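Local structure of leukotriene A-4 hydrolase (Saccharomyces cerevisiae, 2XQ0) at residues P221-Y226 / G260-L265; W237-D242 / S294-I299; L175-S180 / Y194-K199. The protein cleaves di- and tripeptides preferentially, acting as a zinc-dependent aminopeptidase of the M1 family, and has low epoxide hydrolase activity towards leukotriene A4 in vitro. All blocks are in the same frame, centred on the assembly; numbering follows the deposited sequence.

Interaction 1 (P221-Y226 / G260-L265)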
loop_
_atom_site.group_PDB
_atom_site.type_symbol
_atom_site.label_atom_id
_atom_site.label_comp_id
_atom_site.label_asym_id
_atom_site.label_seq_id
_atom_site.Cartn_x
_atom_site.Cartn_y
_atom_site.Cartn_z
ATOM N N PRO A 221 -4.177 -23.900 5.971
ATOM C CA PRO A 221 -4.904 -24.315 7.181
ATOM C C PRO A 221 -5.621 -23.169 7.891
ATOM O O PRO A 221 -6.582 -23.387 8.624
ATOM C CB PRO A 221 -3.799 -24.899 8.078
ATOM C CG PRO A 221 -2.542 -24.288 7.582
ATOM C CD PRO A 221 -2.729 -24.123 6.090
ATOM N N ARG A 222 -5.180 -21.938 7.677
ATOM C CA ARG A 222 -5.907 -20.827 8.269
ATOM C C ARG A 222 -6.105 -19.702 7.260
ATOM O O ARG A 222 -6.221 -18.543 7.638
ATOM C CB ARG A 222 -5.210 -20.313 9.536
ATOM C CG ARG A 222 -3.765 -19.960 9.308
ATOM C CD ARG A 222 -3.043 -19.570 10.595
ATOM N NE ARG A 222 -1.614 -19.868 10.481
ATOM C CZ ARG A 222 -0.704 -19.520 11.379
ATOM N NH1 ARG A 222 -1.063 -18.855 12.468
ATOM N NH2 ARG A 222 0.563 -19.841 11.185
ATOM N N SER A 223 -6.187 -20.066 5.984
ATOM C CA SER A 223 -6.250 -19.076 4.915
ATOM C C SER A 223 -7.221 -19.444 3.805
ATOM O O SER A 223 -7.246 -20.563 3.331
ATOM C CB SER A 223 -4.861 -18.851 4.325
ATOM O OG SER A 223 -3.987 -18.307 5.296
ATOM N N THR A 224 -7.999 -18.469 3.373
ATOM C CA THR A 224 -8.944 -18.692 2.298
ATOM C C THR A 224 -8.776 -17.566 1.310
ATOM O O THR A 224 -8.534 -16.437 1.704
ATOM C CB THR A 224 -10.366 -18.646 2.849
ATOM O OG1 THR A 224 -10.489 -19.598 3.922
ATOM C CG2 THR A 224 -11.381 -18.938 1.762
ATOM N N VAL A 225 -8.900 -17.852 0.026
ATOM C CA VAL A 225 -8.929 -16.764 -0.946
ATOM C C VAL A 225 -10.355 -16.510 -1.453
ATOM O O VAL A 225 -11.129 -17.455 -1.639
ATOM C CB VAL A 225 -7.952 -17.009 -2.121
ATOM C CG1 VAL A 225 -8.338 -18.274 -2.906
ATOM C CG2 VAL A 225 -7.922 -15.788 -3.054
ATOM N N TYR A 226 -10.692 -15.233 -1.650
ATOM C CA TYR A 226 -11.996 -14.805 -2.154
ATOM C C TYR A 226 -11.784 -14.091 -3.480
ATOM O O TYR A 226 -10.842 -13.333 -3.616
ATOM C CB TYR A 226 -12.675 -13.857 -1.162
ATOM C CG TYR A 226 -13.089 -14.525 0.116
ATOM C CD1 TYR A 226 -14.370 -15.035 0.263
ATOM C CD2 TYR A 226 -12.198 -14.653 1.187
ATOM C CE1 TYR A 226 -14.761 -15.664 1.430
ATOM C CE2 TYR A 226 -12.585 -15.279 2.365
ATOM C CZ TYR A 226 -13.870 -15.782 2.474
ATOM O OH TYR A 226 -14.282 -16.414 3.629
ATOM N N GLY A 260 -6.088 -14.780 14.052
ATOM C CA GLY A 260 -6.909 -15.915 13.672
ATOM C C GLY A 260 -6.666 -16.342 12.230
ATOM O O GLY A 260 -5.723 -17.067 11.932
ATOM N N THR A 261 -7.524 -15.894 11.322
ATOM C CA THR A 261 -7.370 -16.270 9.931
ATOM C C THR A 261 -6.508 -15.236 9.225
ATOM O O THR A 261 -6.399 -14.095 9.674
ATOM C CB THR A 261 -8.724 -16.330 9.233
ATOM O OG1 THR A 261 -9.362 -15.052 9.349
ATOM C CG2 THR A 261 -9.605 -17.401 9.882
ATOM N N TYR A 262 -5.867 -15.665 8.147
ATOM C CA TYR A 262 -5.242 -14.750 7.200
ATOM C C TYR A 262 -5.821 -15.000 5.802
ATOM O O TYR A 262 -5.411 -15.934 5.101
ATOM C CB TYR A 262 -3.721 -14.896 7.166
ATOM C CG TYR A 262 -3.135 -13.857 6.238
ATOM C CD1 TYR A 262 -2.900 -12.554 6.684
ATOM C CD2 TYR A 262 -2.913 -14.138 4.902
ATOM C CE1 TYR A 262 -2.390 -11.589 5.820
ATOM C CE2 TYR A 262 -2.411 -13.171 4.028
ATOM C CZ TYR A 262 -2.154 -11.909 4.492
ATOM O OH TYR A 262 -1.669 -10.955 3.622
ATOM N N ASP A 263 -6.782 -14.172 5.401
ATOM C CA ASP A 263 -7.488 -14.395 4.149
ATOM C C ASP A 263 -7.087 -13.340 3.140
ATOM O O ASP A 263 -6.618 -12.273 3.512
ATOM C CB ASP A 263 -9.000 -14.333 4.377
ATOM C CG ASP A 263 -9.515 -15.497 5.209
ATOM O OD1 ASP A 263 -8.803 -16.525 5.354
ATOM O OD2 ASP A 263 -10.656 -15.388 5.697
ATOM N N ILE A 264 -7.282 -13.650 1.862
ATOM C CA ILE A 264 -6.959 -12.731 0.778
ATOM C C ILE A 264 -8.164 -12.527 -0.150
ATOM O O ILE A 264 -8.762 -13.493 -0.603
ATOM C CB ILE A 264 -5.773 -13.260 -0.031
ATOM C CG1 ILE A 264 -4.557 -13.443 0.880
ATOM C CG2 ILE A 264 -5.461 -12.324 -1.245
ATOM C CD1 ILE A 264 -3.434 -14.230 0.246
ATOM N N LEU A 265 -8.523 -11.267 -0.411
ATOM C CA LEU A 265 -9.517 -10.933 -1.428
ATOM C C LEU A 265 -8.786 -10.508 -2.685
ATOM O O LEU A 265 -8.060 -9.522 -2.656
ATOM C CB LEU A 265 -10.410 -9.763 -0.968
ATOM C CG LEU A 265 -11.317 -9.162 -2.049
ATOM C CD1 LEU A 265 -12.340 -10.167 -2.489
ATOM C CD2 LEU A 265 -12.020 -7.869 -1.564
HETATM O O HOH W 1 -3.925 -18.114 13.341
HETATM O O HOH W 2 -9.743 -18.643 6.343
HETATM O O HOH W 3 -12.473 -17.153 5.800
#

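Interaction 2 (W237-D242 / S294-I299)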
loop_
_atom_site.group_PDB
_atom_site.type_symbol
_atom_site.label_atom_id
_atom_site.label_comp_id
_atom_site.label_asym_id
_atom_site.label_seq_id
_atom_site.Cartn_x
_atom_site.Cartn_y
_atom_site.Cartn_z
ATOM N N TRP A 237 -4.365 -21.616 -6.863
ATOM C CA TRP A 237 -3.097 -22.235 -7.211
ATOM C C TRP A 237 -1.951 -21.276 -6.902
ATOM O O TRP A 237 -0.893 -21.689 -6.457
ATOM C CB TRP A 237 -3.064 -22.640 -8.692
ATOM C CG TRP A 237 -1.783 -23.331 -9.065
ATOM C CD1 TRP A 237 -1.526 -24.672 -8.999
ATOM C CD2 TRP A 237 -0.585 -22.715 -9.551
ATOM N NE1 TRP A 237 -0.238 -24.927 -9.413
ATOM C CE2 TRP A 237 0.359 -23.743 -9.765
ATOM C CE3 TRP A 237 -0.220 -21.394 -9.837
ATOM C CZ2 TRP A 237 1.646 -23.489 -10.236
ATOM C CZ3 TRP A 237 1.062 -21.142 -10.305
ATOM C CH2 TRP A 237 1.978 -22.189 -10.505
ATOM N N GLU A 238 -2.171 -19.988 -7.123
ATOM C CA GLU A 238 -1.080 -19.025 -6.999
ATOM C C GLU A 238 -0.622 -18.882 -5.548
ATOM O O GLU A 238 0.551 -18.621 -5.291
ATOM C CB GLU A 238 -1.470 -17.664 -7.580
ATOM C CG GLU A 238 -0.282 -16.757 -7.940
ATOM C CD GLU A 238 0.199 -16.957 -9.391
ATOM O OE1 GLU A 238 -0.503 -17.639 -10.161
ATOM O OE2 GLU A 238 1.266 -16.420 -9.757
ATOM N N PHE A 239 -1.538 -19.095 -4.602
ATOM C CA PHE A 239 -1.276 -18.785 -3.196
ATOM C C PHE A 239 -1.116 -20.014 -2.318
ATOM O O PHE A 239 -0.535 -19.936 -1.234
ATOM C CB PHE A 239 -2.428 -17.953 -2.617
ATOM C CG PHE A 239 -2.563 -16.589 -3.228
ATOM C CD1 PHE A 239 -1.447 -15.805 -3.465
ATOM C CD2 PHE A 239 -3.810 -16.076 -3.530
ATOM C CE1 PHE A 239 -1.576 -14.541 -4.024
ATOM C CE2 PHE A 239 -3.940 -14.816 -4.077
ATOM C CZ PHE A 239 -2.821 -14.053 -4.332
ATOM N N GLU A 240 -1.669 -21.138 -2.763
ATOM C CA GLU A 240 -1.868 -22.283 -1.857
ATOM C C GLU A 240 -0.573 -22.980 -1.484
ATOM O O GLU A 240 -0.552 -23.775 -0.544
ATOM C CB GLU A 240 -2.806 -23.335 -2.465
ATOM C CG GLU A 240 -2.180 -24.076 -3.627
ATOM C CD GLU A 240 -3.157 -25.011 -4.359
ATOM O OE1 GLU A 240 -4.274 -25.289 -3.854
ATOM O OE2 GLU A 240 -2.798 -25.467 -5.458
ATOM N N ASN A 241 0.494 -22.716 -2.233
ATOM C CA ASN A 241 1.757 -23.408 -1.998
ATOM C C ASN A 241 2.649 -22.615 -1.066
ATOM O O ASN A 241 3.670 -23.111 -0.632
ATOM C CB ASN A 241 2.505 -23.646 -3.309
ATOM C CG ASN A 241 3.876 -24.295 -3.101
ATOM O OD1 ASN A 241 3.972 -25.476 -2.753
ATOM N ND2 ASN A 241 4.943 -23.524 -3.328
ATOM N N ASP A 242 2.258 -21.386 -0.744
ATOM C CA ASP A 242 3.209 -20.468 -0.143
ATOM C C ASP A 242 2.699 -19.648 1.036
ATOM O O ASP A 242 3.505 -19.192 1.831
ATOM C CB ASP A 242 3.764 -19.521 -1.214
ATOM C CG ASP A 242 4.796 -20.190 -2.109
ATOM O OD1 ASP A 242 5.986 -20.208 -1.718
ATOM O OD2 ASP A 242 4.425 -20.698 -3.199
ATOM N N SER A 294 5.306 -15.766 -9.314
ATOM C CA SER A 294 6.401 -14.791 -9.294
ATOM C C SER A 294 6.197 -13.591 -8.376
ATOM O O SER A 294 7.169 -13.048 -7.846
ATOM C CB SER A 294 6.653 -14.255 -10.703
ATOM O OG SER A 294 6.796 -15.303 -11.637
ATOM N N ASN A 295 4.946 -13.171 -8.196
ATOM C CA ASN A 295 4.650 -11.885 -7.574
ATOM C C ASN A 295 4.170 -11.916 -6.130
ATOM O O ASN A 295 3.586 -10.943 -5.649
ATOM C CB ASN A 295 3.592 -11.149 -8.392
ATOM C CG ASN A 295 4.072 -10.807 -9.765
ATOM O OD1 ASN A 295 5.281 -10.725 -10.004
ATOM N ND2 ASN A 295 3.133 -10.606 -10.692
ATOM N N ILE A 296 4.401 -13.010 -5.429
ATOM C CA ILE A 296 3.729 -13.177 -4.143
ATOM C C ILE A 296 4.313 -12.380 -2.962
ATOM O O ILE A 296 3.708 -12.332 -1.885
ATOM C CB ILE A 296 3.560 -14.662 -3.789
ATOM C CG1 ILE A 296 4.869 -15.410 -4.002
ATOM C CG2 ILE A 296 2.454 -15.285 -4.642
ATOM C CD1 ILE A 296 4.723 -16.895 -3.865
ATOM N N ASP A 297 5.450 -11.717 -3.167
ATOM C CA ASP A 297 6.065 -10.977 -2.086
ATOM C C ASP A 297 5.125 -9.843 -1.649
ATOM O O ASP A 297 5.138 -9.418 -0.491
ATOM C CB ASP A 297 7.428 -10.467 -2.525
ATOM C CG ASP A 297 8.249 -11.551 -3.214
ATOM O OD1 ASP A 297 7.880 -12.746 -3.094
ATOM O OD2 ASP A 297 9.253 -11.210 -3.881
ATOM N N VAL A 298 4.286 -9.372 -2.564
ATOM C CA VAL A 298 3.275 -8.399 -2.181
ATOM C C VAL A 298 2.436 -8.970 -1.047
ATOM O O VAL A 298 1.872 -8.219 -0.238
ATOM C CB VAL A 298 2.344 -8.011 -3.349
ATOM C CG1 VAL A 298 1.233 -7.076 -2.850
ATOM C CG2 VAL A 298 3.145 -7.353 -4.479
ATOM N N ILE A 299 2.332 -10.299 -1.003
ATOM C CA ILE A 299 1.628 -10.941 0.103
ATOM C C ILE A 299 2.491 -10.990 1.389
ATOM O O ILE A 299 1.970 -10.846 2.472
ATOM C CB ILE A 299 1.082 -12.337 -0.253
ATOM C CG1 ILE A 299 0.168 -12.274 -1.485
ATOM C CG2 ILE A 299 0.261 -12.870 0.910
ATOM C CD1 ILE A 299 -1.136 -11.502 -1.230
HETATM O O HOH W 4 2.628 -14.564 -8.627
#

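Interaction 3 (L175-S180 / Y194-K199)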
loop_
_atom_site.group_PDB
_atom_site.type_symbol
_atom_site.label_atom_id
_atom_site.label_comp_id
_atom_site.label_asym_id
_atom_site.label_seq_id
_atom_site.Cartn_x
_atom_site.Cartn_y
_atom_site.Cartn_z
ATOM N N LEU A 175 -25.659 -9.485 -2.498
ATOM C CA LEU A 175 -24.517 -10.293 -2.946
ATOM C C LEU A 175 -23.559 -10.535 -1.771
ATOM O O LEU A 175 -23.584 -9.786 -0.799
ATOM C CB LEU A 175 -23.769 -9.575 -4.077
ATOM C CG LEU A 175 -24.501 -9.388 -5.412
ATOM C CD1 LEU A 175 -23.775 -8.409 -6.324
ATOM C CD2 LEU A 175 -24.682 -10.729 -6.121
ATOM N N PRO A 176 -22.735 -11.586 -1.851
ATOM C CA PRO A 176 -21.727 -11.875 -0.817
ATOM C C PRO A 176 -20.899 -10.648 -0.353
ATOM O O PRO A 176 -20.604 -9.735 -1.123
ATOM C CB PRO A 176 -20.840 -12.921 -1.497
ATOM C CG PRO A 176 -21.828 -13.713 -2.375
ATOM C CD PRO A 176 -22.815 -12.664 -2.865
ATOM N N VAL A 177 -20.560 -10.636 0.927
ATOM C CA VAL A 177 -19.815 -9.536 1.528
ATOM C C VAL A 177 -18.612 -10.117 2.238
ATOM O O VAL A 177 -18.722 -11.137 2.927
ATOM C CB VAL A 177 -20.649 -8.774 2.601
ATOM C CG1 VAL A 177 -19.785 -7.745 3.358
ATOM C CG2 VAL A 177 -21.864 -8.104 1.989
ATOM N N VAL A 178 -17.465 -9.478 2.065
ATOM C CA VAL A 178 -16.350 -9.728 2.962
ATOM C C VAL A 178 -16.013 -8.444 3.712
ATOM O O VAL A 178 -16.310 -7.339 3.243
ATOM C CB VAL A 178 -15.124 -10.278 2.245
ATOM C CG1 VAL A 178 -15.483 -11.578 1.513
ATOM C CG2 VAL A 178 -14.569 -9.237 1.284
ATOM N N PHE A 179 -15.417 -8.608 4.887
ATOM C CA PHE A 179 -15.198 -7.520 5.821
ATOM C C PHE A 179 -13.882 -7.794 6.540
ATOM O O PHE A 179 -13.458 -8.941 6.633
ATOM C CB PHE A 179 -16.335 -7.472 6.842
ATOM C CG PHE A 179 -16.149 -6.435 7.920
ATOM C CD1 PHE A 179 -16.484 -5.110 7.690
ATOM C CD2 PHE A 179 -15.665 -6.798 9.174
ATOM C CE1 PHE A 179 -16.297 -4.136 8.684
ATOM C CE2 PHE A 179 -15.479 -5.852 10.169
ATOM C CZ PHE A 179 -15.808 -4.521 9.936
ATOM N N SER A 180 -13.255 -6.741 7.049
ATOM C CA SER A 180 -12.021 -6.863 7.812
ATOM C C SER A 180 -12.290 -7.350 9.234
ATOM O O SER A 180 -12.047 -6.634 10.223
ATOM C CB SER A 180 -11.341 -5.505 7.873
ATOM O OG SER A 180 -12.248 -4.532 8.371
ATOM N N TYR A 194 -24.673 -10.288 6.545
ATOM C CA TYR A 194 -23.365 -10.813 6.891
ATOM C C TYR A 194 -22.863 -10.149 8.173
ATOM O O TYR A 194 -22.705 -8.927 8.221
ATOM C CB TYR A 194 -22.397 -10.568 5.728
ATOM C CG TYR A 194 -22.890 -11.201 4.447
ATOM C CD1 TYR A 194 -22.387 -12.424 4.013
ATOM C CD2 TYR A 194 -23.894 -10.593 3.689
ATOM C CE1 TYR A 194 -22.842 -13.011 2.865
ATOM C CE2 TYR A 194 -24.355 -11.176 2.531
ATOM C CZ TYR A 194 -23.829 -12.386 2.128
ATOM O OH TYR A 194 -24.296 -12.977 0.978
ATOM N N ARG A 195 -22.619 -10.958 9.206
ATOM C CA ARG A 195 -22.139 -10.437 10.489
ATOM C C ARG A 195 -20.677 -10.795 10.710
ATOM O O ARG A 195 -20.232 -11.885 10.318
ATOM C CB ARG A 195 -22.990 -10.964 11.641
ATOM C CG ARG A 195 -24.466 -10.626 11.518
ATOM C CD ARG A 195 -25.224 -11.148 12.721
ATOM N NE ARG A 195 -26.650 -10.851 12.648
ATOM C CZ ARG A 195 -27.194 -9.697 13.028
ATOM N NH1 ARG A 195 -26.428 -8.725 13.506
ATOM N NH2 ARG A 195 -28.502 -9.516 12.932
ATOM N N PHE A 196 -19.928 -9.875 11.324
ATOM C CA PHE A 196 -18.484 -10.055 11.516
ATOM C C PHE A 196 -18.098 -9.516 12.872
ATOM O O PHE A 196 -18.809 -8.700 13.451
ATOM C CB PHE A 196 -17.673 -9.263 10.479
ATOM C CG PHE A 196 -18.000 -9.594 9.063
ATOM C CD1 PHE A 196 -17.292 -10.579 8.383
ATOM C CD2 PHE A 196 -19.007 -8.917 8.396
ATOM C CE1 PHE A 196 -17.585 -10.885 7.078
ATOM C CE2 PHE A 196 -19.314 -9.225 7.081
ATOM C CZ PHE A 196 -18.594 -10.207 6.419
ATOM N N GLU A 197 -16.935 -9.923 13.345
ATOM C CA GLU A 197 -16.396 -9.394 14.587
ATOM C C GLU A 197 -14.900 -9.149 14.401
ATOM O O GLU A 197 -14.200 -10.003 13.844
ATOM C CB GLU A 197 -16.608 -10.434 15.680
ATOM C CG GLU A 197 -16.524 -9.899 17.072
ATOM C CD GLU A 197 -16.992 -10.919 18.087
ATOM O OE1 GLU A 197 -16.806 -12.135 17.829
ATOM O OE2 GLU A 197 -17.546 -10.497 19.130
ATOM N N GLN A 198 -14.407 -7.991 14.845
ATOM C CA GLN A 198 -12.966 -7.742 14.865
ATOM C C GLN A 198 -12.612 -7.562 16.325
ATOM O O GLN A 198 -12.887 -6.516 16.899
ATOM C CB GLN A 198 -12.578 -6.492 14.061
ATOM C CG GLN A 198 -11.058 -6.211 14.074
ATOM C CD GLN A 198 -10.250 -7.474 13.782
ATOM O OE1 GLN A 198 -9.752 -8.130 14.700
ATOM N NE2 GLN A 198 -10.146 -7.838 12.503
ATOM N N LYS A 199 -12.069 -8.604 16.949
ATOM C CA LYS A 199 -11.857 -8.574 18.396
ATOM C C LYS A 199 -10.526 -7.928 18.813
ATOM O O LYS A 199 -10.316 -7.652 19.992
ATOM C CB LYS A 199 -12.028 -9.969 19.016
ATOM C CG LYS A 199 -13.398 -10.582 18.758
ATOM C CD LYS A 199 -13.816 -11.587 19.836
ATOM C CE LYS A 199 -13.258 -12.972 19.577
ATOM N NZ LYS A 199 -13.932 -14.006 20.425
#

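Interaction 1 (P221-Y226 / G260-L265)
Tyr226 N gives its hydrogen to Ile264 O at 2.8 Å, Ile264 N reaches Thr224 O at 3.1 Å, and Tyr262 N meets Arg222 O at 2.9 Å. This is the bonding pattern of two parallel strands, with Val225 opposite Ile264 and Tyr226 opposite Leu265. One rung of the pattern is replaced by side chains. Thr224 N lies 4.0 Å from Tyr262 O and instead bonds to Asp263 OD1 at 2.9 Å, a bent bond (138° at the hydrogen) that arrives from above the carboxylate plane, 46° out of it. Tyr262 O is taken by Ser223 OG at 2.8 Å, in the carbonyl plane and on a lone pair; with OG anti to the carbonyl carbon (chi1 -64°), the hydroxyl sits beside its own backbone N and faces the other strand. Asp263 is gripped further by water: one molecule donates to OD1 and also bonds Thr224 OG1, while another donates to OD2 and also bonds Tyr226 OH. At the far end a third water joins Arg222 NH1 to Gly260 O, although the guanidinium is held chiefly by salt bridges to Glu251 and Glu244. Packing is lighter: the Tyr226 ring turns its edge to the carboxylate, CE2 standing 3.9 Å from Asp263 OD2, and Leu265 CD1 rests 3.9 Å from Tyr226 CB. The pair are inner, neighbouring strands of a five-stranded mixed sheet in which strand 215-220 runs antiparallel beside 223-227 and strand 282-284 parallel beside 264-266. Helix 243-253 receives Arg222 and Tyr262. Tyr262, whose hydroxyl bonds Thr282 OG1, also leans on helix 297-311, where it touches Glu302, the catalytic proton acceptor.

Interaction 2 (W237-D242 / S294-I299)
The helix that carries the zinc-binding HExxH motif, 297-311, contributes Ile299 to this contact, and Ile296 joins it in packing against Phe239 of helix 229-239. The nearest CA atoms across the contact, those of Phe239 and Ile296, are 7.6 Å apart, so side chains do most of the bridging. Ile296 has its two branches on different jobs. Its CG2 methyl lies near the plane of the Phe239 ring, at the edge, 4.1 Å from CD1, and also 3.9 Å from Glu238 O. Its other branch, with CG1 set between the backbone N and the carbonyl carbon (chi1 48°), carries CD1 across to Asp242, where it lies 3.7 Å from CG. Ile299 CG1 approaches Phe239 CE1 obliquely at 3.8 Å, its side chain crossing that of Phe239 at about a right angle. The polar link is indirect: a water donates to Glu238 OE2 at 2.6 Å and accepts from Asn295 N at 2.7 Å. Glu238 is also bound by the backbone nitrogens of Ala290, His291 and Arg293, so its carboxylate gathers the turn leading to the motif helix. With no direct hydrogen bond between the segments, the contact combines an apolar wedge with a water bridge. Ile296 CD1 rests against the Asp242 carboxylate, whose polar needs are met elsewhere: OD1 by a salt bridge to Lys245, OD2 by a hydrogen bond from Asn241 ND2.

Interaction 3 (L175-S180 / Y194-K199)
Phe179 has CG anti to the backbone N (chi1 176°), whereas Tyr194 and Phe196 have theirs anti to the carbonyl carbon; these settings lay the two latter rings over the opposing chain, while the Phe179 ring is turned to lie obliquely against Phe196. The strands belong to different sheets of the M1 N-terminal domain, packed face to face: 177-179 borders a four-stranded antiparallel sheet, and 193-199 lies in the large mixed sheet. Their axes pass 8.0 Å apart at 11°, too far for backbone pairing, and side chains fill the interval. The tightest fit is at Phe196, whose ring receives Phe179 CB straight over its centre, 3.2 Å from the centroid, as a CH-pi contact. Where the two phenyl groups meet, Phe179 CD2 approaches Phe196 CB to 3.4 Å. Val177 O lies in the plane of the Phe196 ring, at its edge, 3.6 Å from CZ. Tyr194 spreads one face over Val177, with CB of the valine 4.1 Å from the ring centroid and CG2 reaching CD2 at 3.6 Å, while its hydroxyl runs on to Pro176, OH being 3.3 Å from CA. A serine in place of Tyr194 would probably leave Val177 without its aromatic cover and open a gap beside Pro176. Val177 and Phe179 also touch strand 165-172, the neighbour of 193-199 in the large sheet, whereas Val178, pointing the other way, meets Ala210 within its own sheet. At the far end one hydrogen bond joins the layers: Gln198 NE2, which also bonds Asn280 OD1, donates to Ser180 O at 3.2 Å, with 159° at the hydrogen, coming from above the carbonyl plane rather than on a lone pair.

How the interactions relate
Interaction 3 closes first along the chain; interactions 1 and 2 follow with their segments alternating, in the order 221-226, 237-242, 260-265, 294-299. Interaction 1 lies between the others, its centre about 13 Å from each, while the centres of interactions 2 and 3 are about 24 Å apart. The two faces of its parallel strands serve different neighbours. Ile264 and Val225 pack on Phe239, and Ile264 also on Ile299, joining the sheet to interaction 2 and the zinc-binding helix. Tyr226 and Leu265 touch Val178, joining it to interaction 3. The three contacts thus form continuous packing from the sheets of the N-terminal domain to the helix that carries the zinc ligands His301 and His305.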